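Local structure of nuclear transport factor 2 family protein (Rhodopseudomonas palustris, 3DM8) at residues V59-Q62 / I63-V67; V122-T125 / F126-V129; E3-L6 / W7-S10. The protein is of unknown function but has the NTF2-like fold of the SnoaL-like family and may be an isomerase. All coordinates share one frame; numbering follows the deposited sequence.

Contact 1: residues V59-Q62 / I63-V67; sequences VCRQ and IADSV
R61 and D65 sit one turn apart on helix 53-66 and form a salt bridge. NH1 of R61 lies 2.9 Å from OD2 of D65. The hydrogen bond inside this pair is weak, because the N-H points well aside of the acceptor (118°). OD2 meets the guanidinium at its edge, near its plane, but the carboxylate itself is turned 64° from that plane. The arginine chain leaves the helix extended and then bends at chi3 (70°), which brings NH1 round to D65. Water 1 gives the pair a second link: it accepts from R61 NH1 and donates to D65 OD1. Each charge also has a further partner. NH2 of R61 pairs with E58, and OD1 of D65 with R20.

The backbone bonds are those of an alpha helix. I63 N donates to V59 O at 3.0 Å, A64 N to C60 O at 2.9 Å and D65 N to R61 O at 3.0 Å. The next bond, S66 N to Q62 O, is weak, and at V67 the chain leaves the helix and enters strand 67-79.

The apolar part is V59 against I63. The two point the same way, with CG1 of V59 3.7 Å from CD1 of I63. I63 and A64 also touch L17 of helix 5-19.

The helix end is thus amphipathic. E58, R61 and D65 of this helix and R20, from the loop after helix 5-19, alternate in sign and probably largely offset one another.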
# COMPACT_ATOMS: atom_id res chain seq x y z
N VAL A 59 -8.13 7.50 -17.08
CA VAL A 59 -6.92 7.34 -16.24
C VAL A 59 -5.89 6.44 -16.93
O VAL A 59 -4.72 6.73 -17.00
CB VAL A 59 -7.27 6.83 -14.84
CG1 VAL A 59 -6.05 6.25 -14.05
CG2 VAL A 59 -7.99 7.92 -14.05
N CYS A 60 -6.36 5.28 -17.42
CA CYS A 60 -5.46 4.30 -17.96
C CYS A 60 -4.84 4.77 -19.26
O CYS A 60 -3.69 4.44 -19.56
CB CYS A 60 -6.13 2.93 -18.12
SG CYS A 60 -6.51 2.17 -16.52
N ARG A 61 -5.58 5.61 -19.99
CA ARG A 61 -5.10 6.20 -21.26
C ARG A 61 -3.95 7.19 -20.96
O ARG A 61 -2.92 7.19 -21.61
CB ARG A 61 -6.21 6.92 -22.03
CG ARG A 61 -5.77 7.55 -23.34
CD ARG A 61 -6.80 8.58 -23.89
NE ARG A 61 -6.83 9.78 -23.07
CZ ARG A 61 -5.82 10.63 -22.98
NH1 ARG A 61 -4.73 10.40 -23.67
NH2 ARG A 61 -5.88 11.71 -22.20
N GLN A 62 -4.18 8.00 -19.96
CA GLN A 62 -3.17 8.97 -19.52
C GLN A 62 -1.90 8.28 -19.01
O GLN A 62 -0.78 8.70 -19.29
CB GLN A 62 -3.74 9.84 -18.44
CG GLN A 62 -4.83 10.74 -18.90
CD GLN A 62 -5.47 11.48 -17.73
OE1 GLN A 62 -6.09 10.88 -16.86
NE2 GLN A 62 -5.29 12.77 -17.69
N ILE A 63 -2.08 7.21 -18.25
CA ILE A 63 -0.92 6.44 -17.76
C ILE A 63 -0.18 5.82 -18.95
O ILE A 63 1.04 5.87 -19.01
CB ILE A 63 -1.31 5.31 -16.75
CG1 ILE A 63 -1.86 5.94 -15.48
CG2 ILE A 63 -0.10 4.45 -16.45
CD1 ILE A 63 -2.57 4.94 -14.52
N ALA A 64 -0.91 5.24 -19.90
CA ALA A 64 -0.29 4.58 -21.07
C ALA A 64 0.57 5.57 -21.86
O ALA A 64 1.60 5.23 -22.42
CB ALA A 64 -1.35 3.99 -21.98
N ASP A 65 0.04 6.77 -21.96
CA ASP A 65 0.72 7.88 -22.65
C ASP A 65 2.01 8.27 -21.98
O ASP A 65 2.98 8.64 -22.65
CB ASP A 65 -0.13 9.15 -22.66
CG ASP A 65 -1.11 9.18 -23.78
OD1 ASP A 65 -1.12 8.27 -24.64
OD2 ASP A 65 -1.88 10.16 -23.83
N SER A 66 2.04 8.13 -20.66
CA SER A 66 3.11 8.68 -19.80
C SER A 66 4.29 7.74 -19.54
O SER A 66 5.40 8.21 -19.23
CB SER A 66 2.56 9.08 -18.44
OG SER A 66 1.62 10.13 -18.56
N VAL A 67 4.02 6.45 -19.59
CA VAL A 67 5.00 5.43 -19.19
C VAL A 67 4.99 4.21 -20.09
O VAL A 67 4.01 3.88 -20.75
CB VAL A 67 4.80 4.96 -17.73
CG1 VAL A 67 4.89 6.12 -16.73
CG2 VAL A 67 3.49 4.22 -17.57
O HOH W 1 -3.72 8.84 -25.97

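Contact 2: residues V122-T125 / F126-V129; sequences VLDT and FDLV
L123 and L128 meet across a strand-to-helix junction, where strand 115-123 ends and helix 125-133 begins. D124 stands between the two elements. It is the centre of an inverse gamma turn and the N-cap of the helix.

The cap is a side-chain bond. D124 OD1 accepts from D127 N at 3.3 Å, along a fairly straight N-H line (162°). The donor comes from above the carboxylate plane, 54° out of it. CG of D124 is anti to the backbone N (chi1 -174°), which swings the carboxylate over the first turn. There CB of D127 rests against both carboxylate oxygens, 3.5 Å from D124 OD1. The two acids come fairly close, with D124 OD2 4.5 Å from D127 OD1. Any repulsion between them would probably be eased by the N-terminal end of the helix. The main chain then takes up the helical pattern: L128 N donates to D124 O at 3.0 Å, and V129 N to T125 O at 3.0 Å.

The remaining side-chain contact is apolar. CD1 of L123 touches CD2 of L128 at 3.5 Å, which ties the last strand residue to the helix.

D124 OD1 also accepts from T125 OG1 of the second subunit, and F126 N donates to T125 OG1 of that subunit, so the helix start is part of the dimer interface. Within the chain, L123 and L128 both pack on V103 of strand 100-112, while T125 and V129 lie against P40 of a loop.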
# COMPACT_ATOMS: atom_id res chain seq x y z
N VAL A 122 -2.38 2.18 -3.09
CA VAL A 122 -1.42 3.00 -2.32
C VAL A 122 -0.05 2.74 -2.87
O VAL A 122 0.38 1.60 -3.02
CB VAL A 122 -1.40 2.56 -0.82
CG1 VAL A 122 -0.57 3.55 0.03
CG2 VAL A 122 -2.79 2.51 -0.32
N LEU A 123 0.70 3.80 -3.13
CA LEU A 123 2.10 3.63 -3.47
C LEU A 123 3.03 4.61 -2.80
O LEU A 123 2.61 5.51 -2.08
CB LEU A 123 2.27 3.80 -4.97
CG LEU A 123 1.88 5.16 -5.47
CD1 LEU A 123 2.80 5.51 -6.57
CD2 LEU A 123 0.43 5.14 -5.94
N ASP A 124 4.31 4.28 -2.93
CA ASP A 124 5.40 5.08 -2.28
C ASP A 124 5.58 6.33 -3.14
O ASP A 124 6.41 6.42 -4.05
CB ASP A 124 6.67 4.23 -2.04
CG ASP A 124 7.75 5.00 -1.25
OD1 ASP A 124 7.61 6.23 -1.05
OD2 ASP A 124 8.81 4.41 -0.92
N THR A 125 4.73 7.28 -2.81
CA THR A 125 4.53 8.49 -3.59
C THR A 125 5.70 9.47 -3.43
O THR A 125 6.03 10.16 -4.35
CB THR A 125 3.20 9.19 -3.25
OG1 THR A 125 3.06 9.21 -1.82
CG2 THR A 125 2.02 8.43 -3.95
N PHE A 126 6.34 9.49 -2.26
CA PHE A 126 7.50 10.36 -2.10
C PHE A 126 8.64 9.87 -2.97
O PHE A 126 9.30 10.65 -3.70
CB PHE A 126 7.90 10.51 -0.61
CG PHE A 126 9.02 11.50 -0.38
CD1 PHE A 126 8.75 12.84 -0.22
CD2 PHE A 126 10.33 11.08 -0.33
CE1 PHE A 126 9.77 13.74 -0.04
CE2 PHE A 126 11.37 11.97 -0.13
CZ PHE A 126 11.09 13.30 0.03
N ASP A 127 8.88 8.58 -2.93
CA ASP A 127 9.96 7.99 -3.72
C ASP A 127 9.68 8.22 -5.19
O ASP A 127 10.58 8.59 -5.97
CB ASP A 127 10.11 6.51 -3.44
CG ASP A 127 11.35 5.94 -4.04
OD1 ASP A 127 11.24 4.92 -4.71
OD2 ASP A 127 12.42 6.51 -3.83
N LEU A 128 8.40 8.12 -5.55
CA LEU A 128 8.00 8.31 -6.97
C LEU A 128 8.31 9.74 -7.39
O LEU A 128 8.93 10.00 -8.44
CB LEU A 128 6.50 8.03 -7.21
CG LEU A 128 5.82 8.39 -8.53
CD1 LEU A 128 6.53 7.84 -9.79
CD2 LEU A 128 4.29 8.01 -8.57
N VAL A 129 7.91 10.70 -6.56
CA VAL A 129 8.06 12.14 -6.91
C VAL A 129 9.54 12.45 -6.99
O VAL A 129 9.98 13.17 -7.88
CB VAL A 129 7.33 13.13 -5.91
CG1 VAL A 129 7.90 14.56 -6.07
CG2 VAL A 129 5.81 13.11 -6.10

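Contact 3: residues E3-L6 / W7-S10; sequences EHSL and WRFS
The indole of W7 carries the methyl CD2 of L6 over one face. This is a CH-pi contact, with CD2 of L6 4.1 Å from the centroid of the W7 six-membered ring and 16° off its normal. CG of E3 lies at the edge of the same indole. CB of H4 approaches it obliquely, 3.6 Å from CD1 of W7. The imidazole of H4 is used at its edge: ND1 accepts in the ring plane from L6 N at 2.9 Å. H4 holds the N-cap position of helix 5-19, and this is its capping bond. Its other nitrogen, NE2, bonds to G80 O, consistent with a hydrogen on NE2. The guanidinium of R8 meets S5 OG at its edge, almost exactly in plane. The bond from NH2 of R8 to OG of S5 is 2.9 Å long and nearly straight (172°). A bend at chi3 (-51°) folds the arginine back over the first turn.

NH2 of R8 also donates to G114 O, between strands 100-112 and 115-123, so it grips two acceptors. E3 reaches the aliphatic part of the arginine instead, with OE2 of E3 3.5 Å from CG of R8. Their charged ends do not touch. A leucine in place of R8 would probably leave S5 OG and G114 O without this shared donor and loosen the tie between the helix start and the turn at G114.

Along the backbone F9 N donates to S5 O at 2.9 Å. The bonds to H4 O from W7 N and R8 N are weak.

The turn lies against the curved sheet. H4 and L6 touch L79 of strand 67-79, F9 packs on L116 and L119 of strand 115-123, and both R8 and F9 reach I28 of helix 23-28.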
# COMPACT_ATOMS: atom_id res chain seq x y z
N GLU A 3 -8.80 -19.65 -13.11
CA GLU A 3 -7.94 -18.46 -13.38
C GLU A 3 -8.49 -17.16 -12.82
O GLU A 3 -9.43 -16.56 -13.34
CB GLU A 3 -7.57 -18.18 -14.84
CG GLU A 3 -6.40 -17.13 -14.86
CD GLU A 3 -6.12 -16.43 -16.19
OE1 GLU A 3 -5.01 -15.82 -16.32
OE2 GLU A 3 -7.00 -16.44 -17.08
N HIS A 4 -7.81 -16.71 -11.78
CA HIS A 4 -8.28 -15.58 -11.00
C HIS A 4 -8.39 -14.32 -11.87
O HIS A 4 -7.55 -14.03 -12.69
CB HIS A 4 -7.37 -15.37 -9.80
CG HIS A 4 -8.02 -14.58 -8.70
ND1 HIS A 4 -8.16 -13.23 -8.77
CD2 HIS A 4 -8.58 -14.97 -7.53
CE1 HIS A 4 -8.78 -12.79 -7.68
NE2 HIS A 4 -9.04 -13.84 -6.91
N SER A 5 -9.46 -13.58 -11.61
CA SER A 5 -9.76 -12.31 -12.29
C SER A 5 -8.65 -11.31 -12.15
O SER A 5 -8.50 -10.41 -12.99
CB SER A 5 -11.08 -11.71 -11.76
OG SER A 5 -12.19 -12.52 -12.20
N LEU A 6 -7.86 -11.45 -11.09
CA LEU A 6 -6.73 -10.50 -10.90
C LEU A 6 -5.72 -10.63 -12.06
O LEU A 6 -5.20 -9.65 -12.61
CB LEU A 6 -6.04 -10.76 -9.57
CG LEU A 6 -4.79 -9.92 -9.31
CD1 LEU A 6 -5.18 -8.43 -9.22
CD2 LEU A 6 -3.95 -10.42 -8.08
N TRP A 7 -5.46 -11.88 -12.41
CA TRP A 7 -4.50 -12.19 -13.50
C TRP A 7 -5.03 -11.70 -14.86
O TRP A 7 -4.27 -11.21 -15.73
CB TRP A 7 -4.11 -13.68 -13.51
CG TRP A 7 -3.69 -14.19 -12.13
CD1 TRP A 7 -4.17 -15.27 -11.48
CD2 TRP A 7 -2.74 -13.58 -11.25
NE1 TRP A 7 -3.56 -15.41 -10.25
CE2 TRP A 7 -2.70 -14.36 -10.08
CE3 TRP A 7 -1.94 -12.45 -11.33
CZ2 TRP A 7 -1.86 -14.06 -9.00
CZ3 TRP A 7 -1.10 -12.15 -10.26
CH2 TRP A 7 -1.06 -12.95 -9.13
N ARG A 8 -6.33 -11.85 -15.04
CA ARG A 8 -6.99 -11.40 -16.28
C ARG A 8 -6.92 -9.89 -16.40
O ARG A 8 -6.66 -9.32 -17.48
CB ARG A 8 -8.42 -11.90 -16.37
CG ARG A 8 -8.56 -13.39 -16.42
CD ARG A 8 -10.00 -13.80 -16.57
NE ARG A 8 -10.85 -13.14 -15.59
CZ ARG A 8 -11.84 -12.30 -15.89
NH1 ARG A 8 -12.13 -12.02 -17.15
NH2 ARG A 8 -12.56 -11.75 -14.92
N PHE A 9 -7.14 -9.23 -15.27
CA PHE A 9 -7.06 -7.77 -15.21
C PHE A 9 -5.64 -7.31 -15.47
O PHE A 9 -5.40 -6.37 -16.20
CB PHE A 9 -7.55 -7.26 -13.85
CG PHE A 9 -7.24 -5.84 -13.59
CD1 PHE A 9 -7.82 -4.84 -14.32
CD2 PHE A 9 -6.41 -5.49 -12.56
CE1 PHE A 9 -7.52 -3.51 -14.09
CE2 PHE A 9 -6.14 -4.14 -12.30
CZ PHE A 9 -6.68 -3.17 -13.09
N SER A 10 -4.68 -8.02 -14.89
CA SER A 10 -3.29 -7.63 -14.99
C SER A 10 -2.87 -7.74 -16.46
O SER A 10 -2.15 -6.87 -16.97
CB SER A 10 -2.41 -8.48 -14.07
OG SER A 10 -1.06 -7.99 -14.12

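Along the chain the order is contact 3, contact 1, contact 2. Contact 3 starts helix 5-19, contact 1 ends helix 53-66 where strand 67-79 begins, and contact 2 joins strand 115-123 to helix 125-133. The centres of contacts 1 and 2 are about 17 Å apart, those of 1 and 3 about 20 Å, and those of 2 and 3 about 25 Å. No two touch. Helix 5-19 links contacts 3 and 1: its start is contact 3, and L17 farther along packs on contact 1. Contacts 2 and 3 both rest on strand 100-112 of the mixed sheet. Together they mark helix ends around the NTF2-like sheet, with contact 2 at the dimer interface.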